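Local coordinates for rhusiopathiae surface protein B (Erysipelothrix rhusiopathiae, PDB 3V10) that probably binds collagen as a cell-wall-attached surface adhesin of this bacterium, of which this chain is the collagen-binding region, at residues 102-105 with 106-109; 2-6 with 7-11. One frame throughout, in Å; residues are numbered along the deposited sequence.

Contact 1 (102-105 with 106-109); sequences MEDV and LQLE
Leu106 and Glu103 are joined in a short 3-10 helix by a backbone bond. Leu106 N bonds to Glu103 O at 3.3 Å, and the N-H points almost straight at the acceptor (168°). In the Leu106 side chain, CG sits 3.4 Å from Glu103 O, and CD1 lies 3.6 Å from Glu103 OE2. Glu103 brings its carboxylate there because CG leaves anti to the backbone N (chi1 -179°) and the chain then bends at chi2. The two side chains cross at a slant.

Asp104 and Gln107 make the next i to i+3 pair. Gln107 N bonds to Asp104 O at 3.1 Å, though the placing of that oxygen is less sure. The side chains lie side by side and point the same way. Gln107 NE2 is 3.6 Å from Asp104 OD1, with amide and carboxylate planes 51° apart. Val105 CB points away from 106-109 overall, although Val105 CG1 still lies 3.2 Å from Leu106 N.

Within 102-105, Val105 N bonds to Met102 O at 3.0 Å. Further out, Val105 is buried against Phe45, Pro47 and Leu87. Pro47 also touches Glu103 and Leu106. Asp104 rests on Ile85 and Leu87 of strand 85-93, and Met102 pairs with Leu87 through the backbone.

These residues form most of the loop between strands 96-101 and 112-123, within the Ig-like domain. Its chemistry is divided. Backbone bonds and buried Val105 hold the 3-10 segment, while Glu103 and Gln107 are exposed and Asp104 is only partly so. Leu108 N is buried with no partner in the model, which suggests a small polar cost.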
ATOM      1  N   MET A 102      20.582   0.146  19.827  1.00 16.84           N
ATOM      2  CA  MET A 102      20.943   1.430  20.417  1.00 18.16           C
ATOM      3  C   MET A 102      21.529   1.252  21.816  1.00 18.60           C
ATOM      4  O   MET A 102      21.509   0.155  22.374  1.00 18.69           O
ATOM      5  CB  MET A 102      19.719   2.354  20.468  1.00 18.46           C
ATOM      6  CG  MET A 102      19.211   2.808  19.097  1.00 17.90           C
ATOM      7  SD  MET A 102      20.356   3.905  18.194  1.00 19.94           S
ATOM      8  CE  MET A 102      21.167   2.760  17.126  1.00 18.89           C
ATOM      9  N   GLU A 103      22.045   2.346  22.369  1.00 19.08           N
ATOM     10  CA  GLU A 103      22.665   2.370  23.693  1.00 20.85           C
ATOM     11  C   GLU A 103      21.958   1.583  24.798  1.00 20.51           C
ATOM     12  O   GLU A 103      22.578   0.772  25.487  1.00 21.72           O
ATOM     13  CB  GLU A 103      22.816   3.825  24.153  1.00 21.89           C
ATOM     14  CG  GLU A 103      23.475   4.006  25.514  1.00 25.36           C
ATOM     15  CD  GLU A 103      24.926   3.574  25.519  1.00 28.10           C
ATOM     16  OE1 GLU A 103      25.607   3.766  24.487  1.00 29.18           O
ATOM     17  OE2 GLU A 103      25.389   3.060  26.557  1.00 30.47           O
ATOM     18  N   ASP A 104      20.663   1.817  24.967  1.00 19.67           N
ATOM     19  CA  ASP A 104      19.922   1.155  26.028  1.00 20.56           C
ATOM     20  C   ASP A 104      19.725  -0.349  25.936  1.00 21.70           C
ATOM     21  O   ASP A 104      19.040  -0.930  26.776  1.00 21.57           O
ATOM     22  CB  ASP A 104      18.576   1.840  26.222  1.00 21.66           C
ATOM     23  CG  ASP A 104      18.716   3.219  26.840  1.00 23.52           C
ATOM     24  OD1 ASP A 104      19.171   3.305  28.000  1.00 25.58           O
ATOM     25  OD2 ASP A 104      18.380   4.215  26.164  1.00 24.56           O
ATOM     26  N   VAL A 105      20.317  -0.991  24.936  1.00 20.36           N
ATOM     27  CA  VAL A 105      20.177  -2.436  24.846  1.00 20.66           C
ATOM     28  C   VAL A 105      20.982  -3.030  25.994  1.00 21.51           C
ATOM     29  O   VAL A 105      20.790  -4.181  26.382  1.00 20.88           O
ATOM     30  CB  VAL A 105      20.693  -2.981  23.496  1.00 20.37           C
ATOM     31  CG1 VAL A 105      22.195  -2.822  23.407  1.00 19.35           C
ATOM     32  CG2 VAL A 105      20.280  -4.441  23.336  1.00 21.10           C
ATOM     33  N   LEU A 106      21.864  -2.214  26.561  1.00 21.72           N
ATOM     34  CA  LEU A 106      22.716  -2.639  27.667  1.00 23.73           C
ATOM     35  C   LEU A 106      21.953  -2.753  28.988  1.00 23.44           C
ATOM     36  O   LEU A 106      22.524  -3.111  30.018  1.00 26.77           O
ATOM     37  CB  LEU A 106      23.876  -1.653  27.829  1.00 23.06           C
ATOM     38  CG  LEU A 106      24.829  -1.537  26.639  1.00 23.33           C
ATOM     39  CD1 LEU A 106      25.902  -0.475  26.900  1.00 24.57           C
ATOM     40  CD2 LEU A 106      25.470  -2.895  26.399  1.00 24.00           C
ATOM     41  N   GLN A 107      20.658  -2.455  28.943  1.00 25.12           N
ATOM     42  CA  GLN A 107      19.792  -2.506  30.118  1.00 25.91           C
ATOM     43  C   GLN A 107      19.278  -3.910  30.427  1.00 26.97           C
ATOM     44  O   GLN A 107      19.363  -4.402  31.558  1.00 28.05           O
ATOM     45  CB  GLN A 107      18.577  -1.595  29.893  1.00 26.02           C
ATOM     46  CG  GLN A 107      18.887  -0.151  29.495  1.00 28.37           C
ATOM     47  CD  GLN A 107      19.104   0.765  30.693  1.00 29.04           C
ATOM     48  OE1 GLN A 107      20.155   0.729  31.347  1.00 31.98           O
ATOM     49  NE2 GLN A 107      18.098   1.589  30.993  1.00 30.85           N
ATOM     50  N   LEU A 108      18.736  -4.530  29.388  1.00 27.20           N
ATOM     51  CA  LEU A 108      18.126  -5.844  29.480  1.00 26.49           C
ATOM     52  C   LEU A 108      19.025  -7.080  29.524  1.00 26.47           C
ATOM     53  O   LEU A 108      20.135  -7.104  28.982  1.00 26.17           O
ATOM     54  CB  LEU A 108      17.107  -5.982  28.350  1.00 25.81           C
ATOM     55  CG  LEU A 108      16.242  -4.736  28.123  1.00 27.19           C
ATOM     56  CD1 LEU A 108      15.257  -5.022  27.003  1.00 27.52           C
ATOM     57  CD2 LEU A 108      15.502  -4.353  29.401  1.00 26.51           C
ATOM     58  N   GLU A 109      18.502  -8.105  30.188  1.00 26.33           N
ATOM     59  CA  GLU A 109      19.163  -9.386  30.361  1.00 28.22           C
ATOM     60  C   GLU A 109      18.847 -10.272  29.171  1.00 27.19           C
ATOM     61  O   GLU A 109      19.754 -10.732  28.495  1.00 29.69           O
ATOM     62  CB  GLU A 109      18.679 -10.060  31.647  1.00 28.26           C
ATOM     63  CG  GLU A 109      19.199  -9.410  32.929  1.00 32.65           C
ATOM     64  CD  GLU A 109      18.726 -10.128  34.185  1.00 34.18           C
ATOM     65  OE1 GLU A 109      17.506 -10.113  34.467  1.00 35.72           O
ATOM     66  OE2 GLU A 109      19.578 -10.710  34.892  1.00 36.61           O
TER

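Contact 2 (2-6 with 7-11); sequences KDYTN and EAIFT
Tyr4 and Glu7 close a type I beta turn. Glu7 N bonds to Tyr4 O at 3.0 Å and approaches from above the carbonyl plane, 66° out of it. A water donates to Thr5 O and Glu7 O, bridging the two carbonyls across the turn. The tight part lies around Tyr4. Ile9 CD1 packs on Tyr4 CB at 3.5 Å, and Glu7 CG meets Tyr4 CD2 at 3.6 Å. Phe10 turns a ring edge to Tyr4 O, with CE1 3.4 Å away. Ile9 CG1 covers one face of the Phe10 ring, offset toward its rim. Phe45 and Phe51 extend this packing through edge-to-face contacts with Tyr4 and Phe10.

The outer side is looser. Lys2 NZ and Glu7 OE2 form a long salt bridge of 3.7 Å, their side chains crossing at about a right angle. Glu7 bends at chi2 (-64°), which turns its carboxylate back toward Lys2. Asn38 ND2 gives OE2 a hydrogen bond.

Asp3 OD1 accepts from Thr5 N, making an Asx turn, and from Thr5 OG1 on its syn lone pair. Two bonds from one residue thus restrain the carboxylate. The chemistry implies that aromatic packing and the turns fix the lead-in to strand 10-16, with the long ion pair probably adding little.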
ATOM      1  N   LYS A   2      29.328  -6.073  15.893  1.00 19.59           N
ATOM      2  CA  LYS A   2      29.072  -7.409  15.362  1.00 18.80           C
ATOM      3  C   LYS A   2      27.852  -7.461  14.448  1.00 18.43           C
ATOM      4  O   LYS A   2      26.793  -6.922  14.776  1.00 16.50           O
ATOM      5  CB  LYS A   2      28.895  -8.410  16.506  1.00 20.11           C
ATOM      6  CG  LYS A   2      28.641  -9.837  16.037  1.00 20.83           C
ATOM      7  CD  LYS A   2      28.630 -10.816  17.202  1.00 22.22           C
ATOM      8  CE  LYS A   2      28.273 -12.225  16.736  1.00 24.16           C
ATOM      9  NZ  LYS A   2      29.225 -12.738  15.703  1.00 26.05           N
ATOM     10  N   ASP A   3      28.022  -8.118  13.304  1.00 16.98           N
ATOM     11  CA  ASP A   3      26.972  -8.279  12.305  1.00 16.42           C
ATOM     12  C   ASP A   3      26.275  -9.624  12.506  1.00 16.09           C
ATOM     13  O   ASP A   3      26.901 -10.681  12.384  1.00 14.82           O
ATOM     14  CB  ASP A   3      27.594  -8.214  10.908  1.00 18.54           C
ATOM     15  CG  ASP A   3      26.570  -8.330   9.796  1.00 19.52           C
ATOM     16  OD1 ASP A   3      25.354  -8.342  10.084  1.00 19.78           O
ATOM     17  OD2 ASP A   3      26.993  -8.402   8.623  1.00 18.50           O
ATOM     18  N   TYR A   4      24.982  -9.585  12.811  1.00 13.71           N
ATOM     19  CA  TYR A   4      24.227 -10.818  13.025  1.00 13.27           C
ATOM     20  C   TYR A   4      23.423 -11.314  11.830  1.00 12.53           C
ATOM     21  O   TYR A   4      22.651 -12.256  11.957  1.00 11.13           O
ATOM     22  CB  TYR A   4      23.285 -10.659  14.222  1.00 12.71           C
ATOM     23  CG  TYR A   4      23.985 -10.737  15.553  1.00 14.66           C
ATOM     24  CD1 TYR A   4      24.546  -9.604  16.139  1.00 13.33           C
ATOM     25  CD2 TYR A   4      24.109 -11.958  16.219  1.00 13.13           C
ATOM     26  CE1 TYR A   4      25.214  -9.683  17.358  1.00 14.27           C
ATOM     27  CE2 TYR A   4      24.778 -12.049  17.433  1.00 12.53           C
ATOM     28  CZ  TYR A   4      25.326 -10.911  17.997  1.00 11.87           C
ATOM     29  OH  TYR A   4      26.003 -11.000  19.186  1.00 14.33           O
ATOM     30  N   THR A   5      23.615 -10.701  10.666  1.00 13.50           N
ATOM     31  CA  THR A   5      22.872 -11.087   9.474  1.00 13.84           C
ATOM     32  C   THR A   5      22.828 -12.587   9.179  1.00 15.71           C
ATOM     33  O   THR A   5      21.767 -13.140   8.896  1.00 17.41           O
ATOM     34  CB  THR A   5      23.414 -10.340   8.236  1.00 14.37           C
ATOM     35  OG1 THR A   5      23.262  -8.928   8.440  1.00 11.80           O
ATOM     36  CG2 THR A   5      22.640 -10.745   6.979  1.00 13.31           C
ATOM     37  N   ASN A   6      23.968 -13.257   9.247  1.00 16.84           N
ATOM     38  CA  ASN A   6      23.972 -14.684   8.964  1.00 18.06           C
ATOM     39  C   ASN A   6      24.067 -15.572  10.196  1.00 18.83           C
ATOM     40  O   ASN A   6      24.272 -16.780  10.077  1.00 21.62           O
ATOM     41  CB  ASN A   6      25.080 -15.016   7.974  1.00 18.86           C
ATOM     42  CG  ASN A   6      24.812 -14.427   6.605  1.00 20.60           C
ATOM     43  OD1 ASN A   6      23.832 -14.783   5.940  1.00 22.45           O
ATOM     44  ND2 ASN A   6      25.667 -13.513   6.179  1.00 19.36           N
ATOM     45  N   GLU A   7      23.912 -14.969  11.372  1.00 17.17           N
ATOM     46  CA  GLU A   7      23.935 -15.712  12.634  1.00 16.46           C
ATOM     47  C   GLU A   7      22.574 -16.376  12.839  1.00 17.84           C
ATOM     48  O   GLU A   7      21.570 -15.926  12.284  1.00 15.86           O
ATOM     49  CB  GLU A   7      24.217 -14.770  13.802  1.00 16.63           C
ATOM     50  CG  GLU A   7      25.649 -14.314  13.903  1.00 16.00           C
ATOM     51  CD  GLU A   7      26.589 -15.474  14.171  1.00 20.27           C
ATOM     52  OE1 GLU A   7      26.952 -16.178  13.212  1.00 22.43           O
ATOM     53  OE2 GLU A   7      26.953 -15.690  15.342  1.00 22.99           O
ATOM     54  N   ALA A   8      22.539 -17.430  13.655  1.00 16.26           N
ATOM     55  CA  ALA A   8      21.304 -18.167  13.913  1.00 14.82           C
ATOM     56  C   ALA A   8      20.486 -17.606  15.075  1.00 15.23           C
ATOM     57  O   ALA A   8      20.155 -18.333  16.011  1.00 15.23           O
ATOM     58  CB  ALA A   8      21.630 -19.635  14.174  1.00 16.30           C
ATOM     59  N   ILE A   9      20.146 -16.322  15.007  1.00 14.25           N
ATOM     60  CA  ILE A   9      19.368 -15.677  16.068  1.00 13.26           C
ATOM     61  C   ILE A   9      17.915 -15.442  15.677  1.00 13.56           C
ATOM     62  O   ILE A   9      17.127 -14.928  16.476  1.00 15.04           O
ATOM     63  CB  ILE A   9      19.975 -14.303  16.479  1.00 13.04           C
ATOM     64  CG1 ILE A   9      20.086 -13.385  15.260  1.00 12.38           C
ATOM     65  CG2 ILE A   9      21.338 -14.503  17.113  1.00 14.22           C
ATOM     66  CD1 ILE A   9      20.276 -11.928  15.613  1.00 11.21           C
ATOM     67  N   PHE A  10      17.558 -15.835  14.459  1.00 13.78           N
ATOM     68  CA  PHE A  10      16.205 -15.641  13.958  1.00 14.79           C
ATOM     69  C   PHE A  10      15.309 -16.847  14.201  1.00 16.78           C
ATOM     70  O   PHE A  10      15.478 -17.909  13.593  1.00 17.27           O
ATOM     71  CB  PHE A  10      16.286 -15.267  12.482  1.00 14.29           C
ATOM     72  CG  PHE A  10      17.230 -14.124  12.229  1.00 13.81           C
ATOM     73  CD1 PHE A  10      18.551 -14.359  11.862  1.00 14.71           C
ATOM     74  CD2 PHE A  10      16.825 -12.811  12.457  1.00 13.71           C
ATOM     75  CE1 PHE A  10      19.456 -13.303  11.731  1.00 12.82           C
ATOM     76  CE2 PHE A  10      17.720 -11.754  12.330  1.00 11.47           C
ATOM     77  CZ  PHE A  10      19.036 -11.998  11.967  1.00 12.60           C
ATOM     78  N   THR A  11      14.346 -16.645  15.098  1.00 19.63           N
ATOM     79  CA  THR A  11      13.406 -17.677  15.526  1.00 20.67           C
ATOM     80  C   THR A  11      12.111 -17.813  14.729  1.00 20.83           C
ATOM     81  O   THR A  11      11.385 -18.795  14.895  1.00 21.37           O
ATOM     82  CB  THR A  11      13.016 -17.458  16.999  1.00 21.19           C
ATOM     83  OG1 THR A  11      12.333 -16.205  17.123  1.00 23.01           O
ATOM     84  CG2 THR A  11      14.257 -17.437  17.883  1.00 23.14           C
TER
HETATM   85  O   HOH W   1      21.149 -15.728   9.444  1.00 15.70           O

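How the contacts relate
Both contacts are local turns on the same side of the chain's centre. Their centres are 18 Å apart and their nearest atoms about 9 Å, so they do not touch. Contact 2 is partly buried and leads into strand 10-16. Contact 1 is a surface loop that joins strands 96-101 and 112-123. All three strands belong to the same mixed sheet. Phe45 links the surroundings, since it meets both Val105 and Tyr4. Contact 1 depends mainly on backbone bonds and one buried valine. Contact 2 adds aromatic packing, an Asx turn, a bridging water and a long ion pair.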